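Local structure of B12-binding domain-containing protein (Kitasatospora setae, 6WTE) at residues A509-H512 and R513-L516; T536-G540 and L541-G545; I557-K560 and A561-A564. The protein is a cobalamin- and [4Fe-4S]-binding methyltransferase of the radical S-adenosylmethionine superfamily, TsrM, that probably works by non-radical catalysis. All coordinates share one frame; numbering follows the deposited sequence.

Interaction 1 of 3, residues A509-H512 and R513-L516; sequences ADHH and RVML
Arg513 N donates to Asp510 O at 3.0 Å as the chain leaves the 3-10 segment 509-512. A weak bond from Val514 N to His511 O, 3.5 Å long but nearly straight at 173°, follows one residue on. Along the side chains, the carboxylate of Asp510 and the guanidinium of Arg513 lie side by side and point the same way. Their planes are 71° apart, and the salt bridge is a weak one, Asp510 OD1 to Arg513 NE at 3.5 Å. A water also bridges the pair. It donates to Asp510 OD1 at 2.7 Å, accepts from Arg513 NE at 3.2 Å, and is hydrogen-bonded to His512 NE2 in the plane of the imidazole. The turn feeds directly into strand 514-515, which runs parallel to strand 404-412 in the sheet that contains the radical SAM core strands. The backbone turn itself lays Arg513 CB over one face of the His512 ring in a CH-pi contact, 4.0 Å from the ring centroid. Arg513 CG sits between its backbone N and carbonyl carbon, chi1 66°, which puts it 3.4 Å from Asp510 O. From there the extended chain brings NE beside Asp510 OD1. The far end of Arg513 is held by Met398 O through NH2. Val514 CG1 packs on Asp510 O at 3.4 Å, and Val514 also touches Met398 of helix 387-398.

Interaction 2 of 3, residues T536-G540 and L541-G545; sequences TSLGG and LGYTG
A Schellman motif ends helix 533-540, and Leu538 and Tyr543 meet across it. Tyr543 N donates to Leu538 O at 2.9 Å, with an N-H...O angle of 164°. Gly542 N donates to Gly539 O at 3.0 Å. One residue earlier, Leu541 N still makes the helical bond to Ser537 O at 3.1 Å. Gly542 has a positive phi of 66°, a value glycine adopts readily, and there the chain turns out of the helix. The side chains close the same turn from residue 538 to residue 543. Leu538 CD2 reaches Tyr543 CB at 3.7 Å and lies 3.8 Å from Tyr543 CG, so the methyl meets the root of the aromatic side chain. The two side chains cross at about a right angle. Leu541 CD1 lies at the edge of the Tyr543 ring, in its plane, while Leu541 CB rests on Ser537 O at 3.5 Å. Outside the turn, His550 meets the Tyr543 ring edge-to-face, and Tyr543 OH is hydrogen-bonded to Lys560 NZ of helix 554-566. The backbone carbonyls of Ser537, Leu538 and Gly539 thus each gain a donor from beyond residue 540. The polar end of the helix is closed by main-chain bonds, with an apolar leucine-tyrosine contact beside them.

Interaction 3 of 3, residues I557-K560 and A561-A564; sequences IMRK and AREA
Arg559 and Glu563 both carry CG anti to the backbone N, chi1 -176° and -171°, and this sends the two side chains off the helix side by side, pointing the same way. Glu563 stays extended beyond CG, while Arg559 bends at chi3, which turns its guanidinium toward the acid. The two then form a salt bridge. Arg559 NH1 donates to Glu563 OE1 at 2.7 Å with an N-H...O angle of 148°. The oxygen lies at the edge of the guanidinium, near its plane. Seen from the acid, the donor comes from above the carboxylate plane, and the two flat groups are steeply inclined. Glu556, a residue just before this segment, holds Arg559 NE in a second salt bridge, so one guanidinium joins two acids. With an alanine here, Glu563 and Glu556 would probably both lose this charged partner. Arg562 follows a different course. Its chain also bends at chi3, folding back over the preceding turn. One guanidinium face lies over Met558 O and Arg559 CA, and Arg562 NH2 comes within 3.6 Å of Arg559 CB. The Arg559 and Arg562 guanidinium planes are nearly perpendicular, and Arg562 NH2 stays 6.2 Å from Arg559 NE, which probably limits repulsion between the like charges. Beneath the side chains, Arg562 N bonds to Met558 O at 3.0 Å and Glu563 N to Arg559 O at 3.0 Å. Ala561 N to Ile557 O and Ala564 N to Lys560 O continue the series. Another side of the helix packs on helix 533-540, where Met558 and Ala561 touch Ser537. The Arg559-Glu563 pair is an i to i+4 salt bridge, a common feature of alpha-helix surfaces, here on helix 554-566 near the C-terminus.

In the fold
The three contacts follow one another along the C-terminal part of the chain. Interactions 2 and 3 touch, their centres about 10 Å apart. Leu541 CD1 packs 3.5 Å from Ile557 O, and Ser537 OG lies 3.3 Å from Ala561 CB. Interaction 1 touches neither; its centre is about 21 Å from each of the others. His511 O and His512 O nevertheless bond to Arg554, which begins the helix carrying interaction 3. Interaction 2 comes nearest to the cofactor, with the side chain of Leu538 about 12 Å from the bound cobalamin and about 9 Å from that of Pro15, a cobalamin-binding residue. Interactions 1 and 3 lie away from the known sites.

Interaction 1 of 3, residues A509-H512 and R513-L516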
loop_
_atom_site.group_PDB
_atom_site.type_symbol
_atom_site.label_atom_id
_atom_site.label_comp_id
_atom_site.label_asym_id
_atom_site.label_seq_id
_atom_site.Cartn_x
_atom_site.Cartn_y
_atom_site.Cartn_z
ATOM N N ALA A 509 26.746 -4.438 16.905
ATOM C CA ALA A 509 26.960 -5.749 16.305
ATOM C C ALA A 509 25.715 -6.294 15.617
ATOM O O ALA A 509 25.812 -7.310 14.920
ATOM C CB ALA A 509 27.440 -6.742 17.369
ATOM N N ASP A 510 24.564 -5.640 15.786
ATOM C CA ASP A 510 23.305 -6.061 15.187
ATOM C C ASP A 510 22.865 -5.179 14.024
ATOM O O ASP A 510 21.804 -5.431 13.443
ATOM C CB ASP A 510 22.190 -6.065 16.244
ATOM C CG ASP A 510 22.391 -7.118 17.314
ATOM O OD1 ASP A 510 22.988 -8.175 17.012
ATOM O OD2 ASP A 510 21.927 -6.891 18.456
ATOM N N HIS A 511 23.637 -4.147 13.678
ATOM C CA HIS A 511 23.224 -3.240 12.606
ATOM C C HIS A 511 23.025 -3.973 11.283
ATOM O O HIS A 511 22.198 -3.563 10.459
ATOM C CB HIS A 511 24.262 -2.131 12.439
ATOM C CG HIS A 511 24.199 -1.077 13.497
ATOM N ND1 HIS A 511 25.220 -0.175 13.708
ATOM C CD2 HIS A 511 23.230 -0.764 14.390
ATOM C CE1 HIS A 511 24.888 0.639 14.694
ATOM N NE2 HIS A 511 23.685 0.305 15.124
ATOM N N HIS A 512 23.762 -5.063 11.065
ATOM C CA HIS A 512 23.630 -5.792 9.811
ATOM C C HIS A 512 22.241 -6.396 9.653
ATOM O O HIS A 512 21.789 -6.609 8.524
ATOM C CB HIS A 512 24.690 -6.889 9.743
ATOM C CG HIS A 512 24.481 -7.975 10.747
ATOM N ND1 HIS A 512 24.184 -9.273 10.391
ATOM C CD2 HIS A 512 24.481 -7.947 12.101
ATOM C CE1 HIS A 512 24.047 -10.007 11.482
ATOM N NE2 HIS A 512 24.214 -9.225 12.533
ATOM N N ARG A 513 21.543 -6.678 10.758
ATOM C CA ARG A 513 20.271 -7.385 10.680
ATOM C C ARG A 513 19.078 -6.527 11.090
ATOM O O ARG A 513 18.000 -7.070 11.346
ATOM C CB ARG A 513 20.308 -8.668 11.517
ATOM C CG ARG A 513 20.446 -8.495 13.035
ATOM C CD ARG A 513 20.436 -9.879 13.709
ATOM N NE ARG A 513 20.572 -9.851 15.166
ATOM C CZ ARG A 513 19.557 -9.956 16.020
ATOM N NH1 ARG A 513 18.312 -10.082 15.573
ATOM N NH2 ARG A 513 19.784 -9.928 17.326
ATOM N N VAL A 514 19.235 -5.203 11.142
ATOM C CA VAL A 514 18.128 -4.323 11.490
ATOM C C VAL A 514 17.954 -3.264 10.416
ATOM O O VAL A 514 18.916 -2.833 9.769
ATOM C CB VAL A 514 18.316 -3.635 12.857
ATOM C CG1 VAL A 514 18.528 -4.662 13.945
ATOM C CG2 VAL A 514 19.464 -2.645 12.813
ATOM N N MET A 515 16.707 -2.834 10.247
ATOM C CA MET A 515 16.351 -1.687 9.424
ATOM C C MET A 515 15.725 -0.644 10.335
ATOM O O MET A 515 14.676 -0.895 10.932
ATOM C CB MET A 515 15.381 -2.090 8.320
ATOM C CG MET A 515 16.028 -2.894 7.207
ATOM S SD MET A 515 14.843 -3.139 5.877
ATOM C CE MET A 515 15.841 -3.977 4.650
ATOM N N LEU A 516 16.362 0.519 10.427
ATOM C CA LEU A 516 15.936 1.610 11.285
ATOM C C LEU A 516 15.589 2.825 10.440
ATOM O O LEU A 516 16.119 2.988 9.337
ATOM C CB LEU A 516 17.046 1.993 12.269
ATOM C CG LEU A 516 17.459 0.925 13.278
ATOM C CD1 LEU A 516 18.840 1.227 13.823
ATOM C CD2 LEU A 516 16.451 0.912 14.395
HETATM O O HOH W 1 23.706 -10.195 15.357
#

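Interaction 2 of 3, residues T536-G540 and L541-G545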
loop_
_atom_site.group_PDB
_atom_site.type_symbol
_atom_site.label_atom_id
_atom_site.label_comp_id
_atom_site.label_asym_id
_atom_site.label_seq_id
_atom_site.Cartn_x
_atom_site.Cartn_y
_atom_site.Cartn_z
ATOM N N THR A 536 22.121 -0.513 -6.718
ATOM C CA THR A 536 22.827 -0.694 -7.979
ATOM C C THR A 536 23.617 -1.994 -7.992
ATOM O O THR A 536 23.729 -2.641 -9.040
ATOM C CB THR A 536 23.755 0.491 -8.243
ATOM O OG1 THR A 536 24.779 0.531 -7.243
ATOM C CG2 THR A 536 22.973 1.793 -8.191
ATOM N N SER A 537 24.161 -2.397 -6.841
ATOM C CA SER A 537 24.917 -3.643 -6.779
ATOM C C SER A 537 24.005 -4.849 -6.961
ATOM O O SER A 537 24.376 -5.817 -7.638
ATOM C CB SER A 537 25.674 -3.728 -5.455
ATOM O OG SER A 537 26.646 -2.698 -5.365
ATOM N N LEU A 538 22.815 -4.814 -6.355
ATOM C CA LEU A 538 21.866 -5.910 -6.518
ATOM C C LEU A 538 21.503 -6.100 -7.982
ATOM O O LEU A 538 21.490 -7.227 -8.490
ATOM C CB LEU A 538 20.613 -5.642 -5.688
ATOM C CG LEU A 538 20.756 -5.720 -4.169
ATOM C CD1 LEU A 538 19.433 -5.325 -3.513
ATOM C CD2 LEU A 538 21.179 -7.115 -3.741
ATOM N N GLY A 539 21.214 -5.002 -8.679
ATOM C CA GLY A 539 20.881 -5.109 -10.090
ATOM C C GLY A 539 22.054 -5.581 -10.927
ATOM O O GLY A 539 21.913 -6.478 -11.764
ATOM N N GLY A 540 23.234 -4.999 -10.700
ATOM C CA GLY A 540 24.383 -5.335 -11.524
ATOM C C GLY A 540 24.761 -6.800 -11.438
ATOM O O GLY A 540 25.151 -7.410 -12.436
ATOM N N LEU A 541 24.644 -7.387 -10.250
ATOM C CA LEU A 541 24.968 -8.789 -10.045
ATOM C C LEU A 541 23.785 -9.720 -10.288
ATOM O O LEU A 541 23.935 -10.938 -10.147
ATOM C CB LEU A 541 25.508 -8.994 -8.629
ATOM C CG LEU A 541 26.880 -8.380 -8.337
ATOM C CD1 LEU A 541 27.151 -8.368 -6.845
ATOM C CD2 LEU A 541 27.967 -9.142 -9.064
ATOM N N GLY A 542 22.623 -9.185 -10.644
ATOM C CA GLY A 542 21.468 -10.031 -10.895
ATOM C C GLY A 542 20.944 -10.747 -9.669
ATOM O O GLY A 542 20.590 -11.932 -9.750
ATOM N N TYR A 543 20.908 -10.067 -8.529
ATOM C CA TYR A 543 20.331 -10.657 -7.332
ATOM C C TYR A 543 18.814 -10.659 -7.441
ATOM O O TYR A 543 18.211 -9.765 -8.040
ATOM C CB TYR A 543 20.774 -9.898 -6.081
ATOM C CG TYR A 543 22.107 -10.357 -5.540
ATOM C CD1 TYR A 543 23.291 -9.829 -6.030
ATOM C CD2 TYR A 543 22.182 -11.323 -4.548
ATOM C CE1 TYR A 543 24.513 -10.243 -5.545
ATOM C CE2 TYR A 543 23.405 -11.745 -4.050
ATOM C CZ TYR A 543 24.567 -11.201 -4.559
ATOM O OH TYR A 543 25.793 -11.604 -4.087
ATOM N N THR A 544 18.201 -11.690 -6.870
ATOM C CA THR A 544 16.764 -11.888 -6.956
ATOM C C THR A 544 16.151 -11.861 -5.560
ATOM O O THR A 544 16.846 -11.939 -4.546
ATOM C CB THR A 544 16.437 -13.209 -7.666
ATOM O OG1 THR A 544 16.957 -14.306 -6.904
ATOM C CG2 THR A 544 17.057 -13.235 -9.068
ATOM N N GLY A 545 14.828 -11.721 -5.516
ATOM C CA GLY A 545 14.112 -11.780 -4.258
ATOM C C GLY A 545 13.877 -10.418 -3.644
ATOM O O GLY A 545 14.318 -9.375 -4.140
#

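Interaction 3 of 3, residues I557-K560 and A561-A564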
loop_
_atom_site.group_PDB
_atom_site.type_symbol
_atom_site.label_atom_id
_atom_site.label_comp_id
_atom_site.label_asym_id
_atom_site.label_seq_id
_atom_site.Cartn_x
_atom_site.Cartn_y
_atom_site.Cartn_z
ATOM N N ILE A 557 27.727 -7.762 -0.784
ATOM C CA ILE A 557 27.168 -7.641 -2.122
ATOM C C ILE A 557 27.749 -6.421 -2.826
ATOM O O ILE A 557 28.054 -6.466 -4.024
ATOM C CB ILE A 557 25.635 -7.613 -2.039
ATOM C CG1 ILE A 557 25.145 -9.015 -1.668
ATOM C CG2 ILE A 557 25.026 -7.143 -3.356
ATOM C CD1 ILE A 557 23.708 -9.087 -1.247
ATOM N N MET A 558 27.966 -5.332 -2.085
ATOM C CA MET A 558 28.617 -4.172 -2.686
ATOM C C MET A 558 30.083 -4.458 -3.005
ATOM O O MET A 558 30.586 -4.044 -4.057
ATOM C CB MET A 558 28.465 -2.959 -1.766
ATOM C CG MET A 558 27.042 -2.415 -1.766
ATOM S SD MET A 558 26.747 -0.965 -0.727
ATOM C CE MET A 558 27.082 -1.605 0.912
ATOM N N ARG A 559 30.776 -5.204 -2.139
ATOM C CA ARG A 559 32.151 -5.578 -2.456
ATOM C C ARG A 559 32.200 -6.439 -3.710
ATOM O O ARG A 559 33.050 -6.231 -4.584
ATOM C CB ARG A 559 32.791 -6.318 -1.281
ATOM C CG ARG A 559 34.266 -6.654 -1.507
ATOM C CD ARG A 559 34.710 -7.852 -0.663
ATOM N NE ARG A 559 34.057 -9.067 -1.136
ATOM C CZ ARG A 559 34.509 -9.792 -2.155
ATOM N NH1 ARG A 559 35.620 -9.433 -2.778
ATOM N NH2 ARG A 559 33.853 -10.877 -2.540
ATOM N N LYS A 560 31.289 -7.410 -3.819
ATOM C CA LYS A 560 31.316 -8.313 -4.960
ATOM C C LYS A 560 30.948 -7.589 -6.245
ATOM O O LYS A 560 31.467 -7.928 -7.313
ATOM C CB LYS A 560 30.377 -9.499 -4.730
ATOM C CG LYS A 560 30.670 -10.675 -5.659
ATOM C CD LYS A 560 30.192 -12.000 -5.087
ATOM C CE LYS A 560 28.729 -12.239 -5.411
ATOM N NZ LYS A 560 28.200 -13.441 -4.710
ATOM N N ALA A 561 30.077 -6.579 -6.158
ATOM C CA ALA A 561 29.750 -5.783 -7.336
ATOM C C ALA A 561 30.948 -4.965 -7.799
ATOM O O ALA A 561 31.180 -4.820 -9.007
ATOM C CB ALA A 561 28.560 -4.874 -7.041
ATOM N N ARG A 562 31.714 -4.410 -6.853
ATOM C CA ARG A 562 32.961 -3.747 -7.224
ATOM C C ARG A 562 33.910 -4.729 -7.903
ATOM O O ARG A 562 34.528 -4.405 -8.926
ATOM C CB ARG A 562 33.622 -3.128 -5.987
ATOM C CG ARG A 562 32.767 -2.099 -5.249
ATOM C CD ARG A 562 33.584 -1.314 -4.220
ATOM N NE ARG A 562 33.988 -2.110 -3.055
ATOM C CZ ARG A 562 33.320 -2.152 -1.902
ATOM N NH1 ARG A 562 32.203 -1.451 -1.743
ATOM N NH2 ARG A 562 33.767 -2.895 -0.902
ATOM N N GLU A 563 33.994 -5.954 -7.370
ATOM C CA GLU A 563 34.876 -6.976 -7.932
ATOM C C GLU A 563 34.448 -7.386 -9.337
ATOM O O GLU A 563 35.284 -7.504 -10.242
ATOM C CB GLU A 563 34.895 -8.193 -7.003
ATOM C CG GLU A 563 35.930 -9.241 -7.339
ATOM C CD GLU A 563 36.025 -10.305 -6.262
ATOM O OE1 GLU A 563 36.660 -10.020 -5.227
ATOM O OE2 GLU A 563 35.464 -11.412 -6.441
ATOM N N ALA A 564 33.149 -7.618 -9.535
ATOM C CA ALA A 564 32.668 -8.048 -10.845
ATOM C C ALA A 564 32.870 -6.962 -11.891
ATOM O O ALA A 564 33.241 -7.255 -13.034
ATOM C CB ALA A 564 31.193 -8.439 -10.761
#